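Side-chain contacts in putative NADPH:quinone oxidoreductase (Ralstonia eutropha, PDB 3IUP), which binds NADPH and probably catalyses the NADPH-dependent reduction of quinones: residues Gly16-Ser21 / Gly54-Ser59; Ser108-Ala113 / Ile133-Cys138; Glu165-Glu170 / Asp195-Val200; Ala174-Ala179 / Glu234-Thr239; Ala244-Ala247 / Lys252-Gly255. One frame throughout, in Å; residues are numbered along the deposited sequence.

Overall arrangement
Contacts 3, 4 and 5 gather on one parallel sheet of the nucleotide-binding part. Strands 199-203, 175-177 and 243-249 lie side by side in it, so the centres of contacts 3 and 4, and of contacts 4 and 5, are only about 11 Å apart. Thr178 of contact 4 bonds to Asp246 of contact 5. Ala179 and Ala247 touch the bound NADPH. In contact 5 the side chain of Leu253 is about 6 Å from the bound NADPH, and in contact 4 that of Val176 is about 13 Å from it. Contacts 1 and 2 lie on two other sheets, their centres about 36 Å apart. Contact 1 is about 38 Å from contact 4, and contact 2 about 42 Å, centre to centre.

Contact 1. Residues Gly16-Ser21 / Gly54-Ser59; sequences GELELS and GAADMS
Leu18 rests its CD2 methyl against both Ala56 and the selenomethionine Met58, and this is where the contact is close. CD2 lies 3.8 Å from Ala56 CB and 4.0 Å from Met58 SE. Leu18 CB backs the methyl up, 4.1 Å from Ala56 CB. With CG anti to the backbone N (chi1 169°), the isobutyl group reaches out from strand 17-26 to the loop that follows helix 46-53. Met58 does not set out straight at the strand; its bends at chi2 and chi3 carry SE to the leucine, and the two side chains cross at about a right angle. Strand 4-12 packs on Leu18 through Ser10 and Ile12, while Phe53 and Val72 touch Met58. The outer side of the loop is polar. There Ser59 OG donates to Asp57 OD1 at 2.8 Å, approaching from above the carboxylate plane, and the bond from Ser59 N to the same oxygen is weak. Along the strand, Glu17 and Glu19 both form salt bridges with Lys13. No hydrogen bond joins the two segments; methyl, methylene and selenium surfaces hold the loop against the antiparallel sheet, which implies an attachment that is hydrophobic and has little directional restraint.

Contact 2. Residues Ser108-Ala113 / Ile133-Cys138; sequences SPAAQA and IPADQC
Ala111 and Ala135 bring the short helix 109-112 to within 5.2 Å, CA to CA, of the 3-10 turn 135-137 that follows strand 130-134. The Ala135 methyl does the touching: its CB points at the helix and lies 3.9 Å from Ala111 CA and 4.0 Å from Ala111 N, so it meets backbone more closely than side chain. Ala135 CB is also flanked by two methyls, 4.4 Å from Ala110 CB and 4.3 Å from Ala111 CB. Such small groups let main chain approach main chain, and no hydrogen bond crosses between the segments. Ser108 fixes the start of the helix: its OG accepts from Ala111 N at 3.2 Å, with an N-H...O angle of 158°. The chi1 of 78° turns the hydroxyl back over the first turn to make this bond. The same oxygen is also hydrogen-bonded to Pro32 O, which ties the cap to the chain just before strand 34-43. Val35 of that strand packs on Ala111, and Leu114 touches Ala135 from a loop. The arrangement is an N-capped helical turn resting on the 3-10 turn at a strand end, within the GroES-like domain of the alcohol dehydrogenase family.

Contact 3. Residues Glu165-Glu170 / Asp195-Val200; sequences ETMRLE and DGIKLV. With ACT (acetate ion), chain H; ACT (acetate ion), chain I.
Met167 and Ile197 join helix 155-169 to the chain leading into strand 199-203, on the flank of the parallel, Rossmann-type sheet of the nucleotide-binding part. Met167, a selenomethionine, points from the helix toward the strand side, its CG anti to the backbone N (chi1 180°), and the bend at chi3 lays its end along the isoleucine. The two side chains slide past each other in opposite directions. The branch methyl of Ile197 takes the contact: CG2 is 3.9 Å from Met167 SE and 4.0 Å from Met167 CE. Leu175, of the neighbouring strand, packs on both residues and closes the apolar part.

Farther out the contact becomes polar. The extended Arg168 brings its guanidinium to Ile197, whose CD1 is 3.8 Å from Arg168 NH2, an oblique approach. At the guanidinium edge, near its plane, sit two acetate ions, probably from the crystallisation liquor. The chain I acetate is bound through its O, which accepts from both Arg168 NH1 and Arg168 NH2, each at 3.0 Å; its OXT receives a weak bond from NH2. The chain H acetate takes a weak bond from NH1. Acidic residues adjoin both ions, and each has an arginine partner of its own: Glu165 forms a salt bridge with Arg322, and Asp195 with Arg329. Beside the chain I ion one of the two acid groups probably holds a proton, for Asp195 OD2 lies 2.6 Å from O of the chain I acetate.

Contact 4. Residues Ala174-Ala179 / Glu234-Thr239; sequences ALVHTA and EALVST
Val176 and Leu236 meet branch to branch at about a right angle, Val176 CG2 lying 3.6 Å from Leu236 CD2. The valine methyl is placed by the first torsion: CG1 stands anti to the backbone N (chi1 -178°), which leaves CG2 beside that N and facing helix 228-239. Leu236 does not leave its helix straight at the strand, yet with CG anti to the carbonyl carbon the CD2 branch reaches across to the valine. At the other end Ala174 points at the last turn of the helix, and Ala174 CB rests 3.3 Å from Thr239 O, a close approach of methyl to main chain; the CB atoms of Ala174 and Thr239 are 4.3 Å apart. This is a helix packed against a strand of the parallel Rossmann-type sheet, with Met261 of helix 253-266 touching Val176 and Cys260 touching Leu236. Thr239 turns its hydroxyl back to its own helix, where OG1 donates to Ala235 O at 2.8 Å, tilted 29° from the carbonyl plane. Thr239 N bonds to that same oxygen from the opposite face, so two donors grip it. Val200, on the adjacent strand, packs on both Ala235 and Thr239.

Contact 5. Residues Ala244-Ala247 / Lys252-Gly255; sequences AFDA and KLGG
Asp246 faces the start of helix 253-266 without bonding to it directly. Its OD1 lies 4.0 Å from the Leu253 CD2 methyl, the two side chains passing at a slant, and its OD2 is 4.3 Å from Gly254 N. A water bridges that second gap: it lies 2.8 Å from Asp246 OD2, to which it can donate, and accepts from Gly254 N at 3.0 Å. The first-turn amide of the helix is thus coupled to the carboxylate through one solvent molecule, and a helix N-terminus beside it would be expected to favour the charged form.

The carboxylate is directed here by its first torsion, CG standing anti to the backbone N (chi1 175°), which swings the group off the strand toward the helix. Bonds from outside the two segments fix its rotation: OD1 is hydrogen-bonded to the hydroxyls of Thr248 and Thr178, and OD2 to Gly249 N, so both oxygens are engaged in this buried place. Thr178 OG1 also bonds to Ala247 N, while the Thr178 CG2 methyl packs on Leu253, so Thr178 ties Ala247, just after Asp246, to the start of the helix.

Ala247 touches the bound NADPH, and the Leu253 side chain is about 6 Å from it. Farther out, Val283 and Leu285 of strand 281-285 pack on Asp246, while Phe245 turns to Trp309 edge-to-face and rests on Met163 and Thr166 of helix 155-169. The contact joins strand 243-249 to helix 253-266 in a beta-alpha-beta unit completed by strand 281-285, with strand 175-177 as the other neighbour in the sheet.

Contact 1. Residues Gly16-Ser21 / Gly54-Ser59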
# COMPACT_ATOMS: atom_id res chain seq x y z
N GLY A 16 9.52 -27.50 18.01
CA GLY A 16 8.48 -26.53 18.39
C GLY A 16 8.82 -25.79 19.67
O GLY A 16 8.00 -25.02 20.18
N GLU A 17 10.02 -25.99 20.19
CA GLU A 17 10.44 -25.39 21.44
C GLU A 17 11.38 -24.20 21.18
O GLU A 17 12.30 -24.31 20.43
CB GLU A 17 11.15 -26.40 22.30
CG GLU A 17 11.82 -25.84 23.56
CD GLU A 17 12.58 -26.88 24.39
OE1 GLU A 17 11.91 -27.65 25.10
OE2 GLU A 17 13.85 -26.91 24.39
N LEU A 18 11.11 -23.09 21.86
CA LEU A 18 12.05 -21.99 22.03
C LEU A 18 12.88 -22.26 23.28
O LEU A 18 12.33 -22.56 24.30
CB LEU A 18 11.29 -20.66 22.19
CG LEU A 18 12.15 -19.46 22.63
CD1 LEU A 18 13.13 -19.05 21.53
CD2 LEU A 18 11.33 -18.25 23.08
N GLU A 19 14.20 -22.22 23.17
CA GLU A 19 15.12 -22.17 24.30
C GLU A 19 15.97 -20.89 24.27
O GLU A 19 16.67 -20.58 23.28
CB GLU A 19 16.04 -23.40 24.35
CG GLU A 19 17.01 -23.38 25.54
CD GLU A 19 18.02 -24.54 25.59
OE1 GLU A 19 17.95 -25.47 24.76
OE2 GLU A 19 18.90 -24.53 26.46
N LEU A 20 15.94 -20.16 25.39
CA LEU A 20 16.72 -18.97 25.63
C LEU A 20 17.74 -19.31 26.65
O LEU A 20 17.42 -19.91 27.69
CB LEU A 20 15.85 -17.82 26.19
CG LEU A 20 14.76 -17.35 25.27
CD1 LEU A 20 13.88 -16.26 25.92
CD2 LEU A 20 15.37 -16.80 24.00
N SER A 21 18.99 -18.90 26.41
CA SER A 21 20.09 -19.24 27.30
C SER A 21 21.21 -18.22 27.18
O SER A 21 21.20 -17.41 26.27
CB SER A 21 20.63 -20.66 26.99
OG SER A 21 21.20 -20.69 25.70
N GLY A 54 10.77 -14.96 19.13
CA GLY A 54 10.20 -15.50 17.90
C GLY A 54 8.67 -15.51 17.96
O GLY A 54 8.05 -14.65 18.58
N ALA A 55 8.08 -16.52 17.33
CA ALA A 55 6.63 -16.73 17.38
C ALA A 55 6.23 -17.54 18.58
O ALA A 55 5.13 -18.11 18.59
CB ALA A 55 6.16 -17.43 16.08
N ALA A 56 7.07 -17.63 19.62
CA ALA A 56 6.71 -18.41 20.79
C ALA A 56 5.49 -17.78 21.47
O ALA A 56 5.31 -16.55 21.47
CB ALA A 56 7.81 -18.53 21.78
N ASP A 57 4.66 -18.65 22.04
CA ASP A 57 3.52 -18.21 22.83
C ASP A 57 4.11 -18.09 24.24
O ASP A 57 4.32 -19.07 24.89
CB ASP A 57 2.44 -19.30 22.72
CG ASP A 57 1.22 -19.00 23.55
OD1 ASP A 57 1.29 -17.97 24.29
OD2 ASP A 57 0.24 -19.80 23.44
N MSE A 58 4.41 -16.88 24.69
CA MSE A 58 5.21 -16.70 25.93
C MSE A 58 4.36 -16.98 27.17
O MSE A 58 4.89 -17.20 28.30
CB MSE A 58 5.85 -15.28 25.99
CG MSE A 58 7.15 -15.08 25.15
SE MSE A 58 8.42 -16.53 25.20
CE MSE A 58 9.36 -16.59 26.81
N SER A 59 3.04 -17.06 26.95
CA SER A 59 2.13 -17.47 28.00
C SER A 59 2.41 -18.92 28.38
O SER A 59 1.94 -19.36 29.39
CB SER A 59 0.66 -17.27 27.56
OG SER A 59 0.15 -18.38 26.83

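Contact 2. Residues Ser108-Ala113 / Ile133-Cys138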
# COMPACT_ATOMS: atom_id res chain seq x y z
N SER A 108 45.28 -1.83 12.31
CA SER A 108 45.07 -0.77 11.33
C SER A 108 44.91 0.58 12.04
O SER A 108 44.40 0.64 13.16
CB SER A 108 43.85 -1.06 10.44
OG SER A 108 42.65 -0.77 11.11
N PRO A 109 45.38 1.67 11.41
CA PRO A 109 45.16 2.97 12.05
C PRO A 109 43.70 3.26 12.38
O PRO A 109 43.40 3.87 13.41
CB PRO A 109 45.69 3.96 10.99
CG PRO A 109 46.62 3.20 10.20
CD PRO A 109 46.17 1.79 10.18
N ALA A 110 42.80 2.83 11.51
CA ALA A 110 41.39 3.02 11.75
C ALA A 110 40.95 2.37 13.07
O ALA A 110 40.22 2.97 13.86
CB ALA A 110 40.55 2.42 10.55
N ALA A 111 41.40 1.15 13.33
CA ALA A 111 41.04 0.42 14.56
C ALA A 111 41.78 1.02 15.78
O ALA A 111 41.18 1.23 16.82
CB ALA A 111 41.37 -1.09 14.42
N GLN A 112 43.07 1.30 15.63
CA GLN A 112 43.85 1.93 16.70
C GLN A 112 43.23 3.25 17.16
O GLN A 112 43.25 3.55 18.34
CB GLN A 112 45.29 2.16 16.25
CG GLN A 112 46.08 0.87 16.14
CD GLN A 112 46.38 0.27 17.48
OE1 GLN A 112 47.04 0.88 18.29
NE2 GLN A 112 45.85 -0.93 17.73
N ALA A 113 42.64 4.00 16.24
CA ALA A 113 42.07 5.32 16.60
C ALA A 113 40.90 5.18 17.55
O ALA A 113 40.49 6.14 18.20
CB ALA A 113 41.66 6.12 15.35
N ILE A 133 33.97 -6.34 16.31
CA ILE A 133 33.30 -5.81 15.14
C ILE A 133 34.21 -4.90 14.36
O ILE A 133 35.14 -4.38 14.90
CB ILE A 133 32.00 -5.10 15.48
CG1 ILE A 133 32.22 -3.73 16.03
CG2 ILE A 133 31.15 -5.92 16.48
CD1 ILE A 133 31.02 -2.87 15.68
N PRO A 134 33.91 -4.71 13.07
CA PRO A 134 34.75 -3.81 12.28
C PRO A 134 34.74 -2.39 12.79
O PRO A 134 33.69 -1.84 13.16
CB PRO A 134 34.14 -3.87 10.89
CG PRO A 134 33.47 -5.20 10.84
CD PRO A 134 32.93 -5.41 12.22
N ALA A 135 35.94 -1.83 12.83
CA ALA A 135 36.16 -0.43 13.13
C ALA A 135 35.16 0.44 12.38
O ALA A 135 34.63 1.38 12.95
CB ALA A 135 37.58 -0.03 12.76
N ASP A 136 34.88 0.11 11.11
CA ASP A 136 34.04 0.98 10.31
C ASP A 136 32.56 0.90 10.68
O ASP A 136 31.77 1.65 10.13
CB ASP A 136 34.30 0.84 8.77
CG ASP A 136 33.80 -0.49 8.16
OD1 ASP A 136 33.11 -1.32 8.81
OD2 ASP A 136 34.13 -0.71 6.96
N GLN A 137 32.19 0.05 11.65
CA GLN A 137 30.81 0.00 12.13
C GLN A 137 30.59 0.68 13.48
O GLN A 137 29.52 0.56 14.08
CB GLN A 137 30.31 -1.44 12.19
CG GLN A 137 30.21 -2.14 10.82
CD GLN A 137 29.71 -3.59 10.94
OE1 GLN A 137 28.93 -3.93 11.85
NE2 GLN A 137 30.15 -4.43 10.03
N CYS A 138 31.62 1.33 13.99
CA CYS A 138 31.57 1.98 15.27
C CYS A 138 31.30 3.46 15.11
O CYS A 138 31.91 4.10 14.28
CB CYS A 138 32.89 1.80 16.00
SG CYS A 138 33.16 0.06 16.42

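Contact 3. Residues Glu165-Glu170 / Asp195-Val200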
# COMPACT_ATOMS: atom_id res chain seq x y z
N GLU A 165 13.01 12.38 6.42
CA GLU A 165 13.68 12.21 5.11
C GLU A 165 12.75 11.64 4.03
O GLU A 165 12.69 12.16 2.93
CB GLU A 165 14.93 11.36 5.27
CG GLU A 165 15.86 11.41 4.02
CD GLU A 165 16.85 12.57 4.09
OE1 GLU A 165 16.76 13.42 4.99
OE2 GLU A 165 17.74 12.62 3.22
N THR A 166 12.04 10.57 4.34
CA THR A 166 11.06 9.98 3.48
C THR A 166 9.94 10.94 3.11
O THR A 166 9.60 11.00 1.96
CB THR A 166 10.43 8.71 4.11
OG1 THR A 166 11.45 7.73 4.40
CG2 THR A 166 9.45 8.06 3.18
N MSE A 167 9.39 11.65 4.08
CA MSE A 167 8.41 12.70 3.83
C MSE A 167 8.87 13.65 2.70
O MSE A 167 8.16 13.89 1.70
CB MSE A 167 8.22 13.49 5.11
CG MSE A 167 7.25 14.62 5.05
SE MSE A 167 7.39 15.78 6.63
CE MSE A 167 8.91 16.80 6.05
N ARG A 168 10.07 14.18 2.88
CA ARG A 168 10.66 15.07 1.89
C ARG A 168 10.94 14.41 0.55
O ARG A 168 10.62 14.99 -0.48
CB ARG A 168 11.94 15.66 2.44
CG ARG A 168 11.69 16.69 3.52
CD ARG A 168 12.91 17.02 4.27
NE ARG A 168 12.65 18.15 5.16
CZ ARG A 168 13.35 18.42 6.25
NH1 ARG A 168 14.39 17.68 6.60
NH2 ARG A 168 13.00 19.46 6.99
N LEU A 169 11.53 13.23 0.56
CA LEU A 169 11.80 12.50 -0.67
C LEU A 169 10.56 12.20 -1.48
O LEU A 169 10.60 12.18 -2.71
CB LEU A 169 12.56 11.20 -0.41
CG LEU A 169 14.03 11.40 -0.03
CD1 LEU A 169 14.57 10.16 0.66
CD2 LEU A 169 14.87 11.78 -1.29
N GLU A 170 9.45 11.94 -0.82
CA GLU A 170 8.24 11.52 -1.53
C GLU A 170 7.28 12.69 -1.74
O GLU A 170 6.15 12.53 -2.17
CB GLU A 170 7.61 10.33 -0.82
CG GLU A 170 8.58 9.18 -0.77
CD GLU A 170 8.03 7.89 -0.15
OE1 GLU A 170 6.84 7.85 0.22
OE2 GLU A 170 8.83 6.93 -0.06
N ASP A 195 12.94 21.59 14.06
CA ASP A 195 13.07 21.86 12.63
C ASP A 195 11.87 22.59 12.03
O ASP A 195 11.91 22.95 10.86
CB ASP A 195 13.33 20.57 11.87
CG ASP A 195 14.62 19.86 12.31
OD1 ASP A 195 15.28 20.30 13.29
OD2 ASP A 195 14.97 18.83 11.69
N GLY A 196 10.80 22.82 12.78
CA GLY A 196 9.64 23.52 12.22
C GLY A 196 8.84 22.69 11.21
O GLY A 196 8.32 23.22 10.23
N ILE A 197 8.71 21.40 11.48
CA ILE A 197 7.88 20.49 10.66
C ILE A 197 6.56 20.26 11.36
O ILE A 197 6.52 19.91 12.57
CB ILE A 197 8.62 19.12 10.50
CG1 ILE A 197 9.96 19.35 9.79
CG2 ILE A 197 7.76 18.12 9.69
CD1 ILE A 197 10.95 18.22 9.93
N LYS A 198 5.47 20.39 10.61
CA LYS A 198 4.16 20.13 11.14
C LYS A 198 3.94 18.62 11.28
O LYS A 198 4.31 17.82 10.40
CB LYS A 198 3.09 20.76 10.23
CG LYS A 198 3.31 22.26 10.03
CD LYS A 198 2.17 22.89 9.20
N LEU A 199 3.37 18.26 12.41
CA LEU A 199 3.34 16.86 12.81
C LEU A 199 2.02 16.60 13.51
O LEU A 199 1.60 17.38 14.38
CB LEU A 199 4.51 16.60 13.73
CG LEU A 199 4.46 15.28 14.51
CD1 LEU A 199 4.54 14.03 13.52
CD2 LEU A 199 5.55 15.21 15.56
N VAL A 200 1.36 15.50 13.16
CA VAL A 200 0.22 15.05 13.91
C VAL A 200 0.60 13.81 14.65
O VAL A 200 0.96 12.78 14.03
CB VAL A 200 -1.01 14.81 13.03
CG1 VAL A 200 -2.21 14.22 13.86
CG2 VAL A 200 -1.38 16.09 12.19
C ACT H . 16.12 15.03 7.61
O ACT H . 16.84 15.96 8.15
OXT ACT H . 15.36 15.29 6.61
CH3 ACT H . 16.21 13.62 8.10
C ACT I . 16.05 20.01 8.87
O ACT I . 15.19 19.11 9.08
OXT ACT I . 15.64 21.03 8.25
CH3 ACT I . 17.48 19.88 9.33

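Contact 4. Residues Ala174-Ala179 / Glu234-Thr239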
# COMPACT_ATOMS: atom_id res chain seq x y z
N ALA A 174 4.32 17.58 5.50
CA ALA A 174 4.08 17.33 6.93
C ALA A 174 3.71 15.87 7.11
O ALA A 174 3.40 15.17 6.14
CB ALA A 174 2.96 18.24 7.46
N LEU A 175 3.76 15.39 8.35
CA LEU A 175 3.54 14.00 8.60
C LEU A 175 2.71 13.67 9.84
O LEU A 175 2.47 14.49 10.72
CB LEU A 175 4.89 13.24 8.62
CG LEU A 175 5.71 13.35 9.86
CD1 LEU A 175 7.00 12.48 9.80
CD2 LEU A 175 6.07 14.77 10.15
N VAL A 176 2.23 12.45 9.85
CA VAL A 176 1.52 11.82 10.93
C VAL A 176 2.34 10.66 11.50
O VAL A 176 2.94 9.86 10.74
CB VAL A 176 0.22 11.30 10.42
CG1 VAL A 176 -0.68 10.63 11.59
CG2 VAL A 176 -0.55 12.43 9.66
N HIS A 177 2.29 10.49 12.83
CA HIS A 177 2.99 9.39 13.47
C HIS A 177 2.10 8.78 14.56
O HIS A 177 1.55 9.51 15.37
CB HIS A 177 4.33 9.85 14.03
CG HIS A 177 5.13 8.75 14.63
ND1 HIS A 177 5.63 8.81 15.91
CD2 HIS A 177 5.44 7.51 14.17
CE1 HIS A 177 6.26 7.68 16.19
NE2 HIS A 177 6.14 6.86 15.16
N THR A 178 1.95 7.47 14.56
CA THR A 178 1.13 6.76 15.53
C THR A 178 2.00 6.13 16.65
O THR A 178 3.22 6.08 16.57
CB THR A 178 0.23 5.71 14.92
OG1 THR A 178 1.00 4.55 14.54
CG2 THR A 178 -0.53 6.27 13.68
N ALA A 179 1.31 5.64 17.68
CA ALA A 179 1.94 5.20 18.93
C ALA A 179 2.98 6.24 19.35
O ALA A 179 4.08 5.91 19.77
CB ALA A 179 2.54 3.79 18.77
N GLU A 234 -9.36 17.66 11.64
CA GLU A 234 -8.97 19.05 11.90
C GLU A 234 -7.46 19.21 11.92
O GLU A 234 -6.94 20.14 11.38
CB GLU A 234 -9.49 19.56 13.25
CG GLU A 234 -10.97 19.67 13.39
CD GLU A 234 -11.40 20.03 14.85
OE1 GLU A 234 -10.57 20.65 15.57
OE2 GLU A 234 -12.54 19.69 15.27
N ALA A 235 -6.78 18.31 12.62
CA ALA A 235 -5.31 18.32 12.66
C ALA A 235 -4.71 18.20 11.25
O ALA A 235 -3.69 18.83 10.95
CB ALA A 235 -4.79 17.19 13.59
N LEU A 236 -5.31 17.34 10.43
CA LEU A 236 -4.86 17.21 9.03
C LEU A 236 -5.12 18.46 8.18
O LEU A 236 -4.30 18.86 7.37
CB LEU A 236 -5.39 15.93 8.41
CG LEU A 236 -4.84 14.67 9.07
CD1 LEU A 236 -5.65 13.45 8.66
CD2 LEU A 236 -3.32 14.51 8.74
N VAL A 237 -6.25 19.13 8.40
CA VAL A 237 -6.44 20.44 7.78
C VAL A 237 -5.37 21.43 8.21
O VAL A 237 -4.76 22.09 7.39
CB VAL A 237 -7.85 20.99 8.05
CG1 VAL A 237 -7.96 22.42 7.55
CG2 VAL A 237 -8.86 20.07 7.41
N SER A 238 -5.08 21.48 9.51
CA SER A 238 -4.08 22.37 10.04
C SER A 238 -2.69 22.12 9.47
O SER A 238 -2.00 23.07 9.06
CB SER A 238 -4.03 22.28 11.56
OG SER A 238 -5.23 22.77 12.11
N THR A 239 -2.28 20.85 9.46
CA THR A 239 -0.90 20.52 9.11
C THR A 239 -0.63 20.30 7.61
O THR A 239 0.48 20.47 7.15
CB THR A 239 -0.45 19.26 9.83
OG1 THR A 239 -1.35 18.20 9.51
CG2 THR A 239 -0.42 19.44 11.39

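Contact 5. Residues Ala244-Ala247 / Lys252-Gly255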
# COMPACT_ATOMS: atom_id res chain seq x y z
N ALA A 244 1.98 9.21 6.59
CA ALA A 244 1.89 8.73 7.95
C ALA A 244 2.83 7.58 8.14
O ALA A 244 2.95 6.70 7.24
CB ALA A 244 0.42 8.24 8.30
N PHE A 245 3.38 7.50 9.35
CA PHE A 245 4.08 6.31 9.80
C PHE A 245 3.33 5.69 10.94
O PHE A 245 3.15 6.33 12.01
CB PHE A 245 5.49 6.67 10.21
CG PHE A 245 6.34 7.07 9.05
CD1 PHE A 245 6.30 8.34 8.58
CD2 PHE A 245 7.15 6.12 8.42
CE1 PHE A 245 7.08 8.69 7.44
CE2 PHE A 245 7.88 6.44 7.34
CZ PHE A 245 7.86 7.70 6.85
N ASP A 246 2.84 4.48 10.70
CA ASP A 246 2.02 3.75 11.64
C ASP A 246 2.79 2.58 12.28
O ASP A 246 3.20 1.64 11.60
CB ASP A 246 0.79 3.25 10.96
CG ASP A 246 -0.06 2.37 11.87
OD1 ASP A 246 -0.21 2.71 13.07
OD2 ASP A 246 -0.58 1.38 11.36
N ALA A 247 2.93 2.64 13.60
CA ALA A 247 3.63 1.61 14.34
C ALA A 247 2.72 0.45 14.68
O ALA A 247 3.21 -0.62 15.09
CB ALA A 247 4.22 2.20 15.65
N LYS A 252 -7.25 -0.70 12.52
CA LYS A 252 -7.94 0.23 11.66
C LYS A 252 -7.27 1.57 11.44
O LYS A 252 -7.78 2.37 10.63
CB LYS A 252 -9.33 0.49 12.24
CG LYS A 252 -10.21 -0.73 12.13
CD LYS A 252 -11.62 -0.41 12.65
CE LYS A 252 -12.48 -1.66 12.75
NZ LYS A 252 -13.91 -1.28 12.96
N LEU A 253 -6.20 1.84 12.17
CA LEU A 253 -5.64 3.18 12.25
C LEU A 253 -5.12 3.68 10.88
O LEU A 253 -5.34 4.81 10.50
CB LEU A 253 -4.53 3.24 13.28
CG LEU A 253 -4.14 4.54 13.89
CD1 LEU A 253 -5.34 5.42 14.22
CD2 LEU A 253 -3.29 4.18 15.15
N GLY A 254 -4.50 2.77 10.13
CA GLY A 254 -3.98 3.18 8.81
C GLY A 254 -5.08 3.71 7.90
O GLY A 254 -4.92 4.78 7.25
N GLY A 255 -6.19 2.98 7.80
CA GLY A 255 -7.29 3.41 6.98
C GLY A 255 -8.00 4.65 7.51
O GLY A 255 -8.43 5.52 6.74
O HOH W 1 -3.11 0.32 11.13